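Local coordinates for protein integral membrane indolylacetylinositol arabinosyltransferase EmbC (Mycolicibacterium smegmatis, PDB 7BVE) that probably transfers arabinose in the membrane to build the arabinan of the mycobacterial cell wall, and binds the drug ethambutol, at residues P384-I392 with T421-A431. Residues are numbered along the deposited sequence; the frame is centred on the assembly and turned at random.
Sequences PEPIIALGI and TLFSGPTGIAA
Pro384 and the first turns of helix 385-405 pack against the end of helix 409-422 and the chain that follows it, with CA atoms 5.6 Å apart at Ile388 and Thr421 and 5.9 Å apart at Ile392 and Ala431. Ile388 lies at the middle. Its CG1 stands beside the backbone N and anti to the carbonyl carbon (chi1 -62°), and the chain then runs on extended. This carries CD1 across the gap to Thr427 OG1 at 3.4 Å, where the two side chains cross at about a right angle. The same methyl also lies near Gly428 N, while CG1 rests close to Thr421 O and Ser424 CB. Thr421 CG2 lies over Gly391, which has no side chain, 3.7 Å from Gly391 CA. Pro384 CB meets Ser424 CB, and the methyl CG2 of Ile387 touches Ser424 OG. That hydroxyl also has a weak hydrogen bond from Trp312. Further along, Ile392 CD1 packs against Ala430 CB at 4.3 Å, and its CG1 against Ala431 CB. Glu385 starts out pointing away from segment 421-431, but its chain bends at chi2 (-70°) and brings the carboxylate back. Thr427 OG1 donates a weak hydrogen bond of 3.4 Å to Glu385 OE2. The same oxygen forms a long, weak ion pair with Arg383, which lines the ethambutol pocket. Both segments belong to the GT-C-type membrane region, and the side chain of Pro384 is about 6 Å from the bound ethambutol. Aliphatic side chains thus pack against alanines, hydroxyls and backbone atoms, and one weak hydrogen bond joins the two segments at the pocket end. From the Thr427 side the Glu385 carboxylate is held by that single bond, while Arg383 approaches the same oxygen.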
loop_
_atom_site.group_PDB
_atom_site.type_symbol
_atom_site.label_atom_id
_atom_site.label_comp_id
_atom_site.label_asym_id
_atom_site.label_seq_id
_atom_site.Cartn_x
_atom_site.Cartn_y
_atom_site.Cartn_z
ATOM N N PRO A 384 12.828 -3.466 23.023
ATOM C CA PRO A 384 13.653 -2.402 23.601
ATOM C C PRO A 384 12.992 -1.035 23.677
ATOM O O PRO A 384 13.654 -0.088 24.100
ATOM C CB PRO A 384 14.862 -2.359 22.656
ATOM C CG PRO A 384 14.367 -2.843 21.395
ATOM C CD PRO A 384 13.398 -3.905 21.727
ATOM N N GLU A 385 11.724 -0.899 23.313
ATOM C CA GLU A 385 11.012 0.375 23.241
ATOM C C GLU A 385 10.875 1.120 24.581
ATOM O O GLU A 385 11.092 2.341 24.592
ATOM C CB GLU A 385 9.636 0.138 22.608
ATOM C CG GLU A 385 9.671 -0.584 21.285
ATOM C CD GLU A 385 10.242 0.253 20.190
ATOM O OE1 GLU A 385 10.025 1.473 20.232
ATOM O OE2 GLU A 385 10.905 -0.300 19.292
ATOM N N PRO A 386 10.537 0.479 25.726
ATOM C CA PRO A 386 10.581 1.243 26.986
ATOM C C PRO A 386 11.969 1.673 27.423
ATOM O O PRO A 386 12.106 2.731 28.055
ATOM C CB PRO A 386 9.964 0.275 27.996
ATOM C CG PRO A 386 10.100 -1.030 27.425
ATOM C CD PRO A 386 9.928 -0.844 25.983
ATOM N N ILE A 387 12.995 0.881 27.104
ATOM C CA ILE A 387 14.374 1.244 27.426
ATOM C C ILE A 387 14.772 2.503 26.674
ATOM O O ILE A 387 15.356 3.431 27.241
ATOM C CB ILE A 387 15.331 0.078 27.105
ATOM C CG1 ILE A 387 15.073 -1.140 27.985
ATOM C CG2 ILE A 387 16.769 0.491 27.271
ATOM C CD1 ILE A 387 14.218 -2.207 27.351
ATOM N N ILE A 388 14.400 2.575 25.398
ATOM C CA ILE A 388 14.751 3.720 24.569
ATOM C C ILE A 388 13.955 4.954 24.981
ATOM O O ILE A 388 14.494 6.065 25.008
ATOM C CB ILE A 388 14.555 3.356 23.088
ATOM C CG1 ILE A 388 15.481 2.208 22.717
ATOM C CG2 ILE A 388 14.887 4.513 22.196
ATOM C CD1 ILE A 388 15.157 1.573 21.406
ATOM N N ALA A 389 12.684 4.777 25.362
ATOM C CA ALA A 389 11.873 5.906 25.822
ATOM C C ALA A 389 12.415 6.507 27.120
ATOM O O ALA A 389 12.605 7.732 27.230
ATOM C CB ALA A 389 10.427 5.457 26.006
ATOM N N LEU A 390 12.702 5.652 28.104
ATOM C CA LEU A 390 13.264 6.132 29.358
ATOM C C LEU A 390 14.672 6.689 29.172
ATOM O O LEU A 390 15.054 7.639 29.861
ATOM C CB LEU A 390 13.239 5.004 30.386
ATOM C CG LEU A 390 13.665 5.308 31.816
ATOM C CD1 LEU A 390 12.788 6.376 32.407
ATOM C CD2 LEU A 390 13.584 4.054 32.641
ATOM N N GLY A 391 15.431 6.165 28.208
ATOM C CA GLY A 391 16.757 6.699 27.954
ATOM C C GLY A 391 16.741 8.070 27.312
ATOM O O GLY A 391 17.594 8.905 27.614
ATOM N N ILE A 392 15.776 8.325 26.424
ATOM C CA ILE A 392 15.633 9.658 25.836
ATOM C C ILE A 392 15.233 10.679 26.896
ATOM O O ILE A 392 15.767 11.803 26.930
ATOM C CB ILE A 392 14.634 9.622 24.665
ATOM C CG1 ILE A 392 15.216 8.849 23.495
ATOM C CG2 ILE A 392 14.290 11.000 24.182
ATOM C CD1 ILE A 392 14.222 8.581 22.411
ATOM N N THR A 421 21.653 3.623 25.174
ATOM C CA THR A 421 20.371 3.342 24.537
ATOM C C THR A 421 20.438 3.416 23.022
ATOM O O THR A 421 19.445 3.111 22.360
ATOM C CB THR A 421 19.285 4.301 25.019
ATOM O OG1 THR A 421 19.572 5.627 24.573
ATOM C CG2 THR A 421 19.215 4.287 26.519
ATOM N N LEU A 422 21.568 3.834 22.459
ATOM C CA LEU A 422 21.726 3.759 21.013
ATOM C C LEU A 422 21.880 2.319 20.544
ATOM O O LEU A 422 21.516 1.997 19.410
ATOM C CB LEU A 422 22.931 4.594 20.587
ATOM C CG LEU A 422 23.241 4.792 19.107
ATOM C CD1 LEU A 422 22.150 5.591 18.449
ATOM C CD2 LEU A 422 24.575 5.479 18.949
ATOM N N PHE A 423 22.399 1.439 21.399
ATOM C CA PHE A 423 22.664 0.053 21.042
ATOM C C PHE A 423 21.723 -0.923 21.730
ATOM O O PHE A 423 22.090 -2.076 21.961
ATOM C CB PHE A 423 24.112 -0.306 21.357
ATOM C CG PHE A 423 25.099 0.401 20.496
ATOM C CD1 PHE A 423 25.329 -0.025 19.202
ATOM C CD2 PHE A 423 25.794 1.494 20.973
ATOM C CE1 PHE A 423 26.229 0.627 18.401
ATOM C CE2 PHE A 423 26.698 2.151 20.175
ATOM C CZ PHE A 423 26.916 1.715 18.889
ATOM N N SER A 424 20.521 -0.483 22.079
ATOM C CA SER A 424 19.505 -1.403 22.564
ATOM C C SER A 424 18.858 -2.153 21.416
ATOM O O SER A 424 18.681 -3.371 21.487
ATOM C CB SER A 424 18.439 -0.646 23.353
ATOM O OG SER A 424 18.989 -0.050 24.508
ATOM N N GLY A 425 18.501 -1.437 20.363
ATOM C CA GLY A 425 17.989 -2.022 19.156
ATOM C C GLY A 425 18.255 -1.075 18.012
ATOM O O GLY A 425 18.775 0.026 18.214
ATOM N N PRO A 426 17.907 -1.474 16.787
ATOM C CA PRO A 426 18.123 -0.581 15.637
ATOM C C PRO A 426 17.229 0.641 15.641
ATOM O O PRO A 426 17.535 1.615 14.944
ATOM C CB PRO A 426 17.824 -1.483 14.435
ATOM C CG PRO A 426 17.989 -2.861 14.945
ATOM C CD PRO A 426 17.523 -2.824 16.360
ATOM N N THR A 427 16.143 0.628 16.408
ATOM C CA THR A 427 15.276 1.780 16.587
ATOM C C THR A 427 15.826 2.780 17.588
ATOM O O THR A 427 15.226 3.840 17.772
ATOM C CB THR A 427 13.891 1.321 17.039
ATOM O OG1 THR A 427 13.987 0.717 18.332
ATOM C CG2 THR A 427 13.365 0.292 16.084
ATOM N N GLY A 428 16.958 2.482 18.221
ATOM C CA GLY A 428 17.588 3.383 19.161
ATOM C C GLY A 428 18.259 4.583 18.548
ATOM O O GLY A 428 18.815 5.403 19.281
ATOM N N ILE A 429 18.203 4.728 17.221
ATOM C CA ILE A 429 18.775 5.874 16.527
ATOM C C ILE A 429 17.982 7.152 16.773
ATOM O O ILE A 429 18.446 8.238 16.431
ATOM C CB ILE A 429 18.872 5.524 15.023
ATOM C CG1 ILE A 429 19.894 6.396 14.292
ATOM C CG2 ILE A 429 17.518 5.629 14.351
ATOM C CD1 ILE A 429 20.205 5.922 12.913
ATOM N N ALA A 430 16.806 7.060 17.398
ATOM C CA ALA A 430 16.052 8.246 17.774
ATOM C C ALA A 430 16.696 9.030 18.914
ATOM O O ALA A 430 16.294 10.168 19.163
ATOM C CB ALA A 430 14.627 7.853 18.152
ATOM N N ALA A 431 17.685 8.464 19.610
ATOM C CA ALA A 431 18.387 9.200 20.656
ATOM C C ALA A 431 19.393 10.203 20.106
ATOM O O ALA A 431 19.945 11.000 20.881
ATOM C CB ALA A 431 19.096 8.236 21.602
#